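Local coordinates for Two-component system response regulator/GGDEF domain protein (Aeromonas salmonicida, PDB 3LUF), which probably makes cyclic di-GMP from two GTP as a diguanylate cyclase, represented here by two tandem receiver domains that each bind magnesium, at residues Arg17-Gln22 and His107-Ala112; Glu65-Leu70 and Val77-Ala82; Asp99-Asp104 and Val113-Arg118. One frame throughout, in Å; residues are numbered along the deposited sequence. Where two conformers were deposited one is given.

In the fold
All three contacts belong to the first receiver domain, a five-stranded parallel sheet with helices on both faces, and all are mainly buried. Contact 1 comes nearest the surface, through the partly exposed M19, and joins two helices on one face. Contact 2 seats helix 65-72 on strand 77-81 from the opposite face. Contact 3 ties helix 106-122, which it shares with contact 1, to edge strand 99-102, hydrogen-bonded to strand 77-81 through V101 N and I79 O. L20 of contact 1 packs on L80 of strand 77-81. Contacts 1 and 2 join apolar side chains, whereas contact 3 adds a carboxylate bonded to the second domain and to the second subunit.

Contact 1: Arg17-Gln22 and His107-Ala112; sequences RRMLIQ and HSLQYA. Unlike the reference sequence in segment 17-22: M19 (reference Thr).
No ring or amide takes part where M19 and L20 meet L109 and A112; the flat groups of 107-112 nearest by, the Y111 ring and the Q110 amide, belong to other contacts. The Y111 ring packs on V101 of strand 99-102, and the Q110 amide is held at both ends, NE2 by Q27 and OE1 by R106. What remains between the helices is aliphatic, apart from one selenium atom.

L109 carries the contact by splitting its two methyls between two neighbours. CD1 is taken by M19, a selenomethionine where the reference sequence has threonine, lying 3.7 Å from M19 SE and 3.8 Å from M19 CB. CD2 goes to L20, with L109 CD2 and L20 CD2 3.9 Å apart. Both pairs of side chains cross at about a right angle. In L20 the first torsion, chi1 -79°, sets CG beside the backbone N, and from there the CD2 branch reaches across, although the CB bond itself does not aim at the other helix. The same L20 methyl comes within 4.1 Å of A112 CB. The other methyl of L20, CD1, packs on L80 of the sheet beneath.

Helices 14-27 and 106-122, the first and last of this receiver domain, run side by side on one face of the sheet, their local axes 9.9 Å apart and crossing at -52°. Around Y111 and A112 the second helix departs from regular alpha geometry, with A112 N bonded to L109 O.

With no polar bond between the two segments, two leucines, an alanine methyl and the selenomethionine are held together by dispersion and the exclusion of water.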
# COMPACT_ATOMS: atom_id res chain seq x y z
N ARG B 17 -20.64 -22.29 -2.71
CA ARG B 17 -20.13 -22.90 -1.46
C ARG B 17 -18.92 -23.78 -1.80
O ARG B 17 -17.87 -23.67 -1.14
CB ARG B 17 -21.23 -23.69 -0.74
CG ARG B 17 -20.81 -24.32 0.59
CD ARG B 17 -21.97 -25.15 1.23
NE ARG B 17 -22.31 -26.34 0.45
CZ ARG B 17 -23.39 -26.47 -0.32
NH1 ARG B 17 -24.23 -25.45 -0.50
NH2 ARG B 17 -23.58 -27.61 -1.00
N ARG B 18 -19.03 -24.59 -2.85
CA ARG B 18 -17.88 -25.42 -3.22
C ARG B 18 -16.65 -24.61 -3.69
O ARG B 18 -15.51 -24.99 -3.36
CB ARG B 18 -18.26 -26.51 -4.21
CG ARG B 18 -19.13 -27.56 -3.56
CD ARG B 18 -19.35 -28.69 -4.45
NE ARG B 18 -20.19 -29.66 -3.75
CZ ARG B 18 -20.67 -30.75 -4.33
NH1 ARG B 18 -20.38 -31.03 -5.60
NH2 ARG B 18 -21.43 -31.57 -3.62
N MSE B 19 -16.86 -23.51 -4.42
CA MSE B 19 -15.73 -22.60 -4.78
C MSE B 19 -15.02 -22.05 -3.56
O MSE B 19 -13.77 -21.99 -3.52
CB MSE B 19 -16.23 -21.42 -5.61
CG MSE B 19 -16.54 -21.77 -7.01
SE MSE B 19 -17.37 -20.19 -7.89
CE MSE B 19 -17.15 -21.02 -9.60
N LEU B 20 -15.81 -21.64 -2.56
CA LEU B 20 -15.26 -21.09 -1.33
C LEU B 20 -14.49 -22.14 -0.55
O LEU B 20 -13.39 -21.88 -0.07
CB LEU B 20 -16.37 -20.54 -0.46
CG LEU B 20 -16.92 -19.19 -0.85
CD1 LEU B 20 -18.14 -18.86 -0.01
CD2 LEU B 20 -15.82 -18.07 -0.73
N ILE B 21 -15.06 -23.33 -0.43
CA ILE B 21 -14.37 -24.42 0.28
C ILE B 21 -13.04 -24.72 -0.38
O ILE B 21 -12.01 -24.71 0.29
CB ILE B 21 -15.21 -25.69 0.36
CG1 ILE B 21 -16.44 -25.45 1.25
CG2 ILE B 21 -14.35 -26.88 0.85
CD1 ILE B 21 -17.53 -26.53 1.10
N GLN B 22 -13.05 -24.94 -1.69
CA GLN B 22 -11.83 -25.29 -2.44
C GLN B 22 -10.74 -24.23 -2.29
O GLN B 22 -9.58 -24.55 -2.02
CB GLN B 22 -12.17 -25.51 -3.91
CG GLN B 22 -10.99 -25.91 -4.82
CD GLN B 22 -11.44 -26.01 -6.27
OE1 GLN B 22 -12.35 -25.28 -6.70
NE2 GLN B 22 -10.82 -26.91 -7.05
N HIS B 107 -13.71 -14.63 -9.46
CA HIS B 107 -12.65 -13.71 -9.05
C HIS B 107 -13.06 -12.73 -7.93
O HIS B 107 -12.23 -12.30 -7.14
CB HIS B 107 -12.04 -12.95 -10.27
CG HIS B 107 -12.92 -11.86 -10.80
ND1 HIS B 107 -13.74 -12.03 -11.90
CD2 HIS B 107 -13.14 -10.59 -10.37
CE1 HIS B 107 -14.38 -10.90 -12.15
NE2 HIS B 107 -14.06 -10.02 -11.22
N SER B 108 -14.35 -12.40 -7.83
CA SER B 108 -14.76 -11.56 -6.71
C SER B 108 -14.76 -12.39 -5.40
O SER B 108 -14.41 -11.88 -4.34
CB SER B 108 -16.07 -10.83 -6.99
OG SER B 108 -17.18 -11.70 -6.96
N LEU B 109 -15.12 -13.66 -5.49
CA LEU B 109 -15.06 -14.56 -4.32
C LEU B 109 -13.68 -14.66 -3.75
O LEU B 109 -13.51 -14.86 -2.55
CB LEU B 109 -15.52 -15.98 -4.69
CG LEU B 109 -16.99 -16.25 -4.73
CD1 LEU B 109 -17.12 -17.75 -5.18
CD2 LEU B 109 -17.71 -15.96 -3.36
N GLN B 110 -12.67 -14.53 -4.61
CA GLN B 110 -11.30 -14.61 -4.17
C GLN B 110 -11.01 -13.60 -3.05
O GLN B 110 -10.18 -13.86 -2.20
CB GLN B 110 -10.35 -14.41 -5.35
CG GLN B 110 -8.91 -14.70 -5.06
CD GLN B 110 -8.66 -16.14 -4.66
OE1 GLN B 110 -9.41 -17.06 -5.00
NE2 GLN B 110 -7.59 -16.35 -3.93
N TYR B 111 -11.70 -12.46 -3.05
CA TYR B 111 -11.55 -11.49 -1.95
C TYR B 111 -11.74 -12.15 -0.55
O TYR B 111 -11.02 -11.84 0.41
CB TYR B 111 -12.51 -10.31 -2.12
CG TYR B 111 -12.42 -9.25 -1.06
CD1 TYR B 111 -11.50 -8.19 -1.15
CD2 TYR B 111 -13.26 -9.29 0.06
CE1 TYR B 111 -11.42 -7.19 -0.14
CE2 TYR B 111 -13.18 -8.33 1.05
CZ TYR B 111 -12.27 -7.29 0.95
OH TYR B 111 -12.25 -6.37 1.96
N ALA B 112 -12.72 -13.04 -0.46
CA ALA B 112 -13.03 -13.69 0.83
C ALA B 112 -11.83 -14.52 1.34
O ALA B 112 -11.57 -14.63 2.55
CB ALA B 112 -14.29 -14.55 0.65

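Contact 2: Glu65-Leu70 and Val77-Ala82; sequences EAVKVL and VVILTA
V67 and L70 pack on V77 and I79 in a helix-on-sheet contact within a beta-alpha-beta crossover, the unit formed by strand 49-55, helix 65-72 and strand 77-81. The helix has just crossed over one face of the sheet, and the chain then turns back into the strand beneath it. The two axes accordingly run almost antiparallel, at 171°, with a closest approach of 9.3 Å, a spacing bridged by aliphatic side chains.

V67 touches both strand residues. A chi1 of 173° places its CG1 anti to the backbone N and against V77, while CG2 meets I79. CG2 packs against the CG1-CD1 arm of I79, 3.7 Å from I79 CG1 and 3.9 Å from I79 CD1, and these two side chains cross at about a right angle. CG1 of V67 meets CG1 of V77 more loosely, at 4.1 Å. The CB bond of V77 heads toward the helix, and V77 uses its second methyl as well: V77 CG2 sits 4.0 Å from L70 CB. The same methyl is in van der Waals contact with the backbone carbonyl oxygen of V67. L70 touches the strand at the base of its side chain, while also packing on V54 of strand 49-55.

V78 and L80, between and beyond these residues on the strand, serve the other face, where V78 meets V101 and V51. Strand 77-81 is an inner strand of the sheet: V78 shares backbone hydrogen bonds with A52 and V54 on one flank, and I79 bonds to D99 on the other. I79 also packs on W92, so that it touches both helix 65-72 and helix 86-94 on one face of the sheet.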
# COMPACT_ATOMS: atom_id res chain seq x y z
N GLU B 65 -31.75 -12.98 7.55
CA GLU B 65 -31.92 -13.30 8.98
C GLU B 65 -30.75 -14.02 9.66
O GLU B 65 -30.58 -13.89 10.87
CB GLU B 65 -33.23 -14.07 9.22
CG GLU B 65 -34.44 -13.25 8.75
CD GLU B 65 -34.86 -13.55 7.31
OE1 GLU B 65 -34.06 -14.11 6.54
OE2 GLU B 65 -36.01 -13.19 6.95
N ALA B 66 -29.96 -14.79 8.90
CA ALA B 66 -28.83 -15.51 9.48
C ALA B 66 -27.74 -14.59 10.04
O ALA B 66 -27.01 -15.00 10.95
CB ALA B 66 -28.24 -16.52 8.49
N VAL B 67 -27.70 -13.35 9.55
CA VAL B 67 -26.65 -12.41 10.00
C VAL B 67 -26.82 -12.11 11.49
O VAL B 67 -25.90 -12.29 12.27
CB VAL B 67 -26.66 -11.11 9.17
CG1 VAL B 67 -25.67 -10.04 9.76
CG2 VAL B 67 -26.28 -11.42 7.70
N LYS B 68 -28.02 -11.69 11.85
CA LYS B 68 -28.30 -11.34 13.24
C LYS B 68 -28.20 -12.55 14.16
O LYS B 68 -27.68 -12.45 15.27
CB LYS B 68 -29.66 -10.67 13.32
CG LYS B 68 -30.08 -10.22 14.72
CD LYS B 68 -31.44 -9.52 14.59
CE LYS B 68 -32.01 -9.15 15.95
NZ LYS B 68 -33.40 -8.66 15.77
N VAL B 69 -28.72 -13.69 13.72
CA VAL B 69 -28.65 -14.92 14.49
C VAL B 69 -27.21 -15.27 14.84
O VAL B 69 -26.89 -15.58 15.98
CB VAL B 69 -29.31 -16.10 13.75
CG1 VAL B 69 -29.00 -17.43 14.44
CG2 VAL B 69 -30.84 -15.88 13.69
N LEU B 70 -26.32 -15.20 13.84
CA LEU B 70 -24.93 -15.59 14.07
C LEU B 70 -24.15 -14.52 14.85
O LEU B 70 -23.34 -14.86 15.70
CB LEU B 70 -24.26 -15.98 12.74
CG LEU B 70 -24.91 -17.25 12.17
CD1 LEU B 70 -24.52 -17.43 10.67
CD2 LEU B 70 -24.52 -18.59 12.95
N VAL B 77 -19.29 -11.75 11.46
CA VAL B 77 -19.96 -12.12 10.21
C VAL B 77 -19.46 -11.26 9.06
O VAL B 77 -19.40 -10.03 9.15
CB VAL B 77 -21.48 -11.97 10.33
CG1 VAL B 77 -22.21 -12.17 8.95
CG2 VAL B 77 -22.04 -12.99 11.35
N VAL B 78 -19.09 -11.94 7.98
CA VAL B 78 -18.86 -11.29 6.70
C VAL B 78 -19.99 -11.72 5.76
O VAL B 78 -20.23 -12.91 5.59
CB VAL B 78 -17.50 -11.72 6.13
CG1 VAL B 78 -17.35 -11.37 4.61
CG2 VAL B 78 -16.35 -11.12 7.00
N ILE B 79 -20.68 -10.76 5.15
CA ILE B 79 -21.80 -11.11 4.27
C ILE B 79 -21.33 -11.52 2.88
O ILE B 79 -20.42 -10.91 2.34
CB ILE B 79 -22.81 -9.92 4.22
CG1 ILE B 79 -23.62 -9.89 5.55
CG2 ILE B 79 -23.70 -9.93 2.94
CD1 ILE B 79 -24.50 -8.65 5.69
N LEU B 80 -21.97 -12.55 2.31
CA LEU B 80 -21.79 -12.90 0.90
C LEU B 80 -22.98 -12.35 0.15
O LEU B 80 -24.12 -12.67 0.48
CB LEU B 80 -21.77 -14.42 0.70
CG LEU B 80 -20.72 -15.26 1.44
CD1 LEU B 80 -21.07 -16.76 1.36
CD2 LEU B 80 -19.36 -15.05 0.82
N THR B 81 -22.69 -11.52 -0.86
CA THR B 81 -23.76 -10.77 -1.56
C THR B 81 -23.54 -10.76 -3.08
O THR B 81 -22.44 -10.59 -3.55
CB THR B 81 -23.94 -9.35 -0.99
OG1 THR B 81 -25.05 -8.71 -1.64
CG2 THR B 81 -22.68 -8.49 -1.13
N ALA B 82 -24.62 -10.96 -3.82
CA ALA B 82 -24.51 -10.95 -5.29
C ALA B 82 -24.53 -9.53 -5.85
O ALA B 82 -24.10 -9.28 -7.00
CB ALA B 82 -25.62 -11.84 -5.92

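Contact 3: Asp99-Asp104 and Val113-Arg118; sequences DYVMKD and VGLVHR
L115 of helix 106-122 stands over V101 of edge strand 99-102 with their CA atoms 9.1 Å apart, the nearest such pair between the two segments.

One methyl of L115 does the touching. The first torsion of L115 (chi1 177°) turns CG away from the backbone N, and CD2 then reaches the strand, 3.9 Å from D99 OD2 and, more loosely, 4.4 Å from V101 CG2. The D99 and L115 side chains meet at a slant, and the carboxylate oxygen is only in van der Waals contact with the methyl.

That carboxylate is held by other, polar partners. OD2 is hydrogen-bonded to Y111 OH and to Q236 NE2 of the second receiver domain, whereas OD1 forms a salt bridge with K219 of the second subunit. OD1 also receives a weak bond from Y100 N, 2.8 Å away.

Strand and helix are the last of the receiver fold, and K103, just past the strand, is salt-bridged to D55 and E11, as the conserved lysine is in receiver domains. A buried charge beside a leucine methyl would be costly alone; here the lysine of the second subunit and the neutral donors probably offset the cost and favour the ionised aspartate.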
# COMPACT_ATOMS: atom_id res chain seq x y z
N ASP B 99 -17.51 -7.07 7.21
CA ASP B 99 -17.21 -6.70 5.83
C ASP B 99 -18.20 -7.47 4.95
O ASP B 99 -19.02 -8.23 5.47
CB ASP B 99 -15.74 -7.06 5.53
CG ASP B 99 -15.18 -6.37 4.29
OD1 ASP B 99 -15.89 -5.56 3.64
OD2 ASP B 99 -13.98 -6.63 3.98
N TYR B 100 -18.14 -7.26 3.64
CA TYR B 100 -18.89 -8.11 2.72
C TYR B 100 -18.00 -8.56 1.57
O TYR B 100 -16.97 -7.94 1.29
CB TYR B 100 -20.15 -7.42 2.18
CG TYR B 100 -19.86 -6.17 1.38
CD1 TYR B 100 -19.83 -6.20 -0.01
CD2 TYR B 100 -19.60 -4.96 2.04
CE1 TYR B 100 -19.56 -5.04 -0.73
CE2 TYR B 100 -19.33 -3.81 1.33
CZ TYR B 100 -19.31 -3.85 -0.04
OH TYR B 100 -19.03 -2.69 -0.72
N VAL B 101 -18.42 -9.64 0.93
CA VAL B 101 -17.71 -10.23 -0.20
C VAL B 101 -18.69 -10.29 -1.35
O VAL B 101 -19.83 -10.75 -1.18
CB VAL B 101 -17.21 -11.66 0.13
CG1 VAL B 101 -16.60 -12.35 -1.09
CG2 VAL B 101 -16.17 -11.59 1.24
N MSE B 102 -18.29 -9.78 -2.51
CA MSE B 102 -19.12 -9.96 -3.69
C MSE B 102 -19.02 -11.38 -4.20
O MSE B 102 -17.91 -11.93 -4.29
CB MSE B 102 -18.69 -8.98 -4.79
CG MSE B 102 -18.80 -7.52 -4.42
SE MSE B 102 -20.63 -6.92 -3.97
CE MSE B 102 -21.66 -7.55 -5.46
N LYS B 103 -20.17 -11.99 -4.54
CA LYS B 103 -20.16 -13.37 -5.05
C LYS B 103 -20.72 -13.51 -6.45
O LYS B 103 -21.24 -14.56 -6.82
CB LYS B 103 -20.81 -14.38 -4.07
CG LYS B 103 -22.22 -14.02 -3.69
CD LYS B 103 -22.91 -15.18 -2.99
CE LYS B 103 -24.34 -14.77 -2.58
NZ LYS B 103 -25.11 -16.03 -2.30
N ASP B 104 -20.56 -12.44 -7.25
CA ASP B 104 -21.09 -12.44 -8.61
C ASP B 104 -20.15 -13.09 -9.62
O ASP B 104 -20.56 -13.35 -10.73
CB ASP B 104 -21.49 -11.02 -9.06
CG ASP B 104 -20.32 -10.06 -9.08
OD1 ASP B 104 -19.44 -10.13 -8.22
OD2 ASP B 104 -20.31 -9.19 -9.98
N VAL B 113 -11.06 -15.07 0.40
CA VAL B 113 -9.94 -15.95 0.74
C VAL B 113 -8.81 -15.16 1.42
O VAL B 113 -8.35 -15.50 2.51
CB VAL B 113 -9.40 -16.70 -0.52
CG1 VAL B 113 -8.25 -17.61 -0.14
CG2 VAL B 113 -10.51 -17.49 -1.20
N GLY B 114 -8.39 -14.07 0.79
CA GLY B 114 -7.40 -13.19 1.39
C GLY B 114 -7.89 -12.61 2.68
O GLY B 114 -7.12 -12.48 3.61
N LEU B 115 -9.18 -12.30 2.76
CA LEU B 115 -9.74 -11.71 3.97
C LEU B 115 -9.67 -12.68 5.14
O LEU B 115 -9.20 -12.30 6.22
CB LEU B 115 -11.20 -11.35 3.75
CG LEU B 115 -11.96 -10.77 4.94
CD1 LEU B 115 -11.30 -9.56 5.54
CD2 LEU B 115 -13.40 -10.42 4.51
N VAL B 116 -10.12 -13.90 4.94
CA VAL B 116 -10.20 -14.83 6.11
C VAL B 116 -8.81 -15.23 6.59
O VAL B 116 -8.59 -15.47 7.79
CB VAL B 116 -11.11 -16.07 5.88
CG1 VAL B 116 -12.57 -15.58 5.62
CG2 VAL B 116 -10.56 -16.98 4.75
N HIS B 117 -7.87 -15.30 5.65
CA HIS B 117 -6.47 -15.56 5.99
C HIS B 117 -5.93 -14.40 6.85
O HIS B 117 -5.31 -14.61 7.89
CB HIS B 117 -5.70 -15.79 4.69
CG HIS B 117 -4.22 -15.97 4.87
ND1 HIS B 117 -3.66 -17.13 5.38
CD2 HIS B 117 -3.19 -15.18 4.51
CE1 HIS B 117 -2.34 -17.02 5.35
NE2 HIS B 117 -2.03 -15.85 4.83
N ARG B 118 -6.20 -13.17 6.43
CA ARG B 118 -5.81 -12.03 7.20
C ARG B 118 -6.51 -12.00 8.55
O ARG B 118 -5.88 -11.70 9.58
CB ARG B 118 -6.20 -10.79 6.36
CG ARG B 118 -5.63 -9.51 6.76
CD ARG B 118 -4.11 -9.44 6.53
NE ARG B 118 -3.42 -9.70 7.78
CZ ARG B 118 -2.18 -10.18 7.86
NH1 ARG B 118 -1.62 -10.34 9.05
NH2 ARG B 118 -1.49 -10.49 6.75